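Local coordinates for uncharacterized protein (Desulfotomaculum acetoxidans, PDB 3U4Y) that is of unknown function but adopts a seven-bladed beta-propeller fold related to the lactonase family, at residues S58-T63 and G103-F108; N215-N220 and D244-N249. All blocks are in the same frame, centred on the assembly; numbering follows the deposited sequence.

In the fold
The two contacts join neighbouring blades on opposite sides of the propeller's centre, their centres 33 Å apart and their nearest atoms about 24 Å apart. Interaction 1 comes first along the chain. It links the hairpin loop between strands 53-58 and 63-68 to the corresponding loop between strands 97-100 and 109-114 of the next four-stranded sheet. Interaction 2 follows between two later blades, where the outermost strand 212-218 and the residues just after it pack on strand 242-249, the third strand of the following sheet. No strand or sheet is common to both, so they illustrate two separate ways of joining blades: polar contact between loops, and apolar strand packing finished by a carboxylate.

Interaction 1 (S58-T63 and G103-F108); sequences SDFCQT and GLNHPF
Asp59 turns its CG anti to the backbone N (chi1 -168°), which carries the carboxylate to the chain at Gly103 and Leu104; from the other loop Asn105 holds its CG between its own backbone N and carbonyl carbon, which turns the amide toward Asp59 and Phe60. The carboxylate meets the backbone of Leu104, whose N gives a weak hydrogen bond to Asp59 OD2 at 3.3 Å. The other oxygen of Asp59, OD1, lies 3.4 Å from Gly103 CA, and the bare CA of this glycine lets the carboxylate lie close. Asp59 and Asn105 lie side by side but point opposite ways, carboxylate and amide planes 38° apart. Against Phe60 the amide stands at the rim of the ring, the two planes nearly perpendicular (83°).

The loop presenting Asp59 is a type I turn, closed by Gln62 N to Asp59 O at 3.0 Å, and behind it Ser58 OG accepts Thr63 N at 2.7 Å. Ser85 hydrogen-bonds through its OG to both Gly103 N and Asn105 O, and Asp41 OD2 takes Phe60 N. Replacing Asp59 by alanine removes the carboxylate, and is likely to leave the Leu104 N-H without this weak acceptor and a gap beside Gly103.

These are matching hairpin loops of adjacent propeller blades. The join between them is mainly polar: the buried carboxylate has a backbone N-H at hand, with the Asn105 amide nearby, and even a weak bond from that N-H would probably help offset the cost of burying its charge.

Interaction 2 (N215-N220 and D244-N249); sequences NAVGTN and DVFNFN
Val217 and Phe246 supply the apolar part of this contact. Phe246 has its CG anti to the carbonyl carbon (chi1 -56°), which carries the ring toward Val217; the two side chains lie alongside, pointing opposite ways, with Val217 CG1 3.8 Å from Phe246 CE2. Thr219, roughly perpendicular to the aromatic side chain, brings its methyl, CG2, within 4.1 Å of Phe246 CZ. Gly218 O lies in the ring plane at its edge, 3.8 Å from Phe246 CZ, where the slightly positive C-H rim suits an oxygen. Phe257, from the strand next to 242-249, stacks edge-to-face with the same ring.

The polar part lies just beyond the end of strand 212-218. Here Asp244 OD2 accepts Asn220 N at 3.2 Å in an almost straight bond (172°), while Asp244 OD1 accepts the hydroxyl of Thr242. The Asn220 amide lies against the carboxylate, their planes 53° apart. Thr219 OG1 donates to Asn220 O at 2.7 Å, in the carbonyl plane, on a lone pair.

Adjacent propeller blades pack sheet against sheet. Phenylalanine and valine fill this interface without needing polar partners, whereas the buried Asp244 is satisfied by a backbone N-H and a hydroxyl, which probably stabilises its charge.

Interaction 1 (S58-T63 and G103-F108)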
# COMPACT_ATOMS: atom_id res chain seq x y z
N SER A 58 0.24 13.44 -2.13
CA SER A 58 1.12 14.33 -1.39
C SER A 58 0.44 14.79 -0.12
O SER A 58 -0.80 14.90 -0.05
CB SER A 58 1.59 15.51 -2.25
OG SER A 58 0.53 16.38 -2.61
N ASP A 59 1.26 15.03 0.89
CA ASP A 59 0.81 15.29 2.24
C ASP A 59 0.47 16.75 2.43
O ASP A 59 -0.70 17.13 2.35
CB ASP A 59 1.91 14.88 3.22
CG ASP A 59 1.44 14.84 4.65
OD1 ASP A 59 0.21 14.90 4.85
OD2 ASP A 59 2.29 14.73 5.56
N PHE A 60 1.51 17.56 2.67
CA PHE A 60 1.37 18.97 3.04
C PHE A 60 1.00 19.81 1.81
O PHE A 60 0.35 20.86 1.93
CB PHE A 60 2.65 19.45 3.76
CG PHE A 60 2.79 20.94 3.90
CD1 PHE A 60 1.74 21.73 4.37
CD2 PHE A 60 3.99 21.57 3.59
CE1 PHE A 60 1.88 23.11 4.50
CE2 PHE A 60 4.13 22.95 3.72
CZ PHE A 60 3.08 23.72 4.18
N CYS A 61 1.38 19.32 0.63
CA CYS A 61 0.93 19.92 -0.62
C CYS A 61 -0.51 19.51 -1.00
O CYS A 61 -1.06 20.00 -1.96
CB CYS A 61 1.91 19.58 -1.75
SG CYS A 61 3.52 20.47 -1.72
N GLN A 62 -1.10 18.61 -0.23
CA GLN A 62 -2.43 18.04 -0.51
C GLN A 62 -2.85 17.92 -1.98
O GLN A 62 -3.98 18.23 -2.36
CB GLN A 62 -3.53 18.75 0.29
CG GLN A 62 -3.69 20.21 0.03
CD GLN A 62 -4.47 20.89 1.15
OE1 GLN A 62 -3.97 21.01 2.26
NE2 GLN A 62 -5.69 21.31 0.86
N THR A 63 -1.93 17.42 -2.81
CA THR A 63 -2.21 17.28 -4.22
C THR A 63 -2.04 15.86 -4.76
O THR A 63 -1.02 15.22 -4.54
CB THR A 63 -1.30 18.21 -5.02
OG1 THR A 63 -1.56 19.56 -4.63
CG2 THR A 63 -1.55 18.03 -6.52
N GLY A 103 -2.74 12.16 5.90
CA GLY A 103 -1.33 12.16 6.26
C GLY A 103 -1.13 12.98 7.54
O GLY A 103 -2.03 13.07 8.38
N LEU A 104 0.03 13.61 7.68
CA LEU A 104 0.36 14.31 8.92
C LEU A 104 -0.53 15.51 9.23
O LEU A 104 -1.02 15.64 10.35
CB LEU A 104 1.83 14.73 8.93
CG LEU A 104 2.56 14.75 10.28
CD1 LEU A 104 3.60 15.85 10.27
CD2 LEU A 104 1.62 14.93 11.45
N ASN A 105 -0.73 16.42 8.27
CA ASN A 105 -1.47 17.63 8.63
C ASN A 105 -2.96 17.46 8.53
O ASN A 105 -3.46 16.69 7.70
CB ASN A 105 -0.98 18.88 7.88
CG ASN A 105 -0.64 18.59 6.44
OD1 ASN A 105 0.26 17.79 6.17
ND2 ASN A 105 -1.34 19.23 5.51
N HIS A 106 -3.68 18.15 9.40
CA HIS A 106 -5.11 18.00 9.48
C HIS A 106 -5.75 19.00 8.52
O HIS A 106 -5.05 19.82 7.95
CB HIS A 106 -5.59 18.20 10.92
CG HIS A 106 -5.55 19.63 11.37
ND1 HIS A 106 -4.38 20.36 11.42
CD2 HIS A 106 -6.53 20.46 11.79
CE1 HIS A 106 -4.65 21.59 11.85
NE2 HIS A 106 -5.95 21.67 12.07
N PRO A 107 -7.07 18.94 8.35
CA PRO A 107 -7.98 17.95 8.94
C PRO A 107 -7.75 16.55 8.40
O PRO A 107 -6.92 16.34 7.51
CB PRO A 107 -9.37 18.46 8.53
CG PRO A 107 -9.13 19.39 7.38
CD PRO A 107 -7.80 20.01 7.66
N PHE A 108 -8.47 15.59 8.95
CA PHE A 108 -8.27 14.20 8.60
C PHE A 108 -9.46 13.72 7.79
O PHE A 108 -10.57 13.59 8.31
CB PHE A 108 -8.04 13.35 9.85
CG PHE A 108 -7.00 13.93 10.79
CD1 PHE A 108 -7.36 14.41 12.05
CD2 PHE A 108 -5.67 14.02 10.39
CE1 PHE A 108 -6.40 14.96 12.90
CE2 PHE A 108 -4.70 14.57 11.23
CZ PHE A 108 -5.07 15.04 12.49

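Interaction 2 (N215-N220 and D244-N249)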
# COMPACT_ATOMS: atom_id res chain seq x y z
N ASN A 215 -7.55 -14.51 14.77
CA ASN A 215 -6.40 -14.62 15.63
C ASN A 215 -5.31 -13.69 15.16
O ASN A 215 -5.58 -12.69 14.51
CB ASN A 215 -5.91 -16.07 15.81
CG ASN A 215 -6.09 -16.92 14.55
OD1 ASN A 215 -5.38 -16.74 13.56
ND2 ASN A 215 -7.05 -17.85 14.58
N ALA A 216 -4.09 -14.02 15.53
CA ALA A 216 -2.99 -13.10 15.39
C ALA A 216 -1.75 -13.91 15.62
O ALA A 216 -1.63 -14.62 16.62
CB ALA A 216 -3.10 -12.02 16.42
N VAL A 217 -0.83 -13.83 14.68
CA VAL A 217 0.44 -14.49 14.85
C VAL A 217 1.52 -13.40 14.93
O VAL A 217 1.37 -12.34 14.36
CB VAL A 217 0.70 -15.44 13.69
CG1 VAL A 217 0.76 -14.66 12.40
CG2 VAL A 217 2.01 -16.20 13.90
N GLY A 218 2.59 -13.68 15.67
CA GLY A 218 3.61 -12.70 15.95
C GLY A 218 4.71 -12.66 14.92
O GLY A 218 4.86 -13.57 14.12
N THR A 219 5.49 -11.58 14.94
CA THR A 219 6.53 -11.35 13.96
C THR A 219 7.76 -10.75 14.63
O THR A 219 7.74 -10.42 15.82
CB THR A 219 6.09 -10.32 12.94
OG1 THR A 219 6.19 -9.03 13.53
CG2 THR A 219 4.67 -10.56 12.56
N ASN A 220 8.83 -10.61 13.85
CA ASN A 220 10.01 -9.92 14.33
C ASN A 220 9.69 -8.46 14.62
O ASN A 220 8.60 -7.96 14.31
CB ASN A 220 11.13 -9.99 13.31
CG ASN A 220 11.70 -11.37 13.18
OD1 ASN A 220 11.49 -12.04 12.17
ND2 ASN A 220 12.43 -11.82 14.19
N ASP A 244 9.73 -11.53 6.82
CA ASP A 244 9.20 -12.78 7.34
C ASP A 244 8.27 -13.37 6.31
O ASP A 244 7.45 -12.66 5.73
CB ASP A 244 8.42 -12.53 8.64
CG ASP A 244 9.32 -12.08 9.74
OD1 ASP A 244 10.54 -12.27 9.60
OD2 ASP A 244 8.82 -11.53 10.74
N VAL A 245 8.40 -14.65 6.05
CA VAL A 245 7.40 -15.26 5.21
C VAL A 245 6.53 -16.25 5.98
O VAL A 245 7.01 -17.04 6.78
CB VAL A 245 8.03 -15.86 3.92
CG1 VAL A 245 9.52 -16.03 4.10
CG2 VAL A 245 7.35 -17.14 3.51
N PHE A 246 5.22 -16.15 5.77
CA PHE A 246 4.28 -17.11 6.32
C PHE A 246 3.53 -17.82 5.20
O PHE A 246 3.44 -17.33 4.10
CB PHE A 246 3.25 -16.42 7.18
CG PHE A 246 3.82 -15.59 8.28
CD1 PHE A 246 4.63 -14.49 8.00
CD2 PHE A 246 3.52 -15.88 9.60
CE1 PHE A 246 5.15 -13.71 9.01
CE2 PHE A 246 4.03 -15.11 10.62
CZ PHE A 246 4.85 -14.02 10.33
N ASN A 247 2.98 -18.98 5.52
CA ASN A 247 2.04 -19.64 4.64
C ASN A 247 0.66 -19.35 5.18
O ASN A 247 0.49 -19.24 6.38
CB ASN A 247 2.24 -21.14 4.67
CG ASN A 247 3.39 -21.59 3.80
OD1 ASN A 247 4.27 -22.32 4.25
ND2 ASN A 247 3.37 -21.18 2.53
N PHE A 248 -0.32 -19.22 4.30
CA PHE A 248 -1.68 -19.01 4.76
C PHE A 248 -2.54 -20.17 4.38
O PHE A 248 -2.38 -20.76 3.33
CB PHE A 248 -2.26 -17.73 4.18
CG PHE A 248 -3.58 -17.33 4.79
CD1 PHE A 248 -3.71 -17.21 6.16
CD2 PHE A 248 -4.67 -17.02 3.98
CE1 PHE A 248 -4.91 -16.81 6.72
CE2 PHE A 248 -5.87 -16.63 4.53
CZ PHE A 248 -5.99 -16.51 5.90
N ASN A 249 -3.45 -20.51 5.27
CA ASN A 249 -4.36 -21.58 5.02
C ASN A 249 -5.77 -21.03 4.91
O ASN A 249 -6.37 -20.59 5.90
CB ASN A 249 -4.30 -22.60 6.13
CG ASN A 249 -5.23 -23.72 5.91
OD1 ASN A 249 -6.45 -23.58 6.07
ND2 ASN A 249 -4.68 -24.84 5.49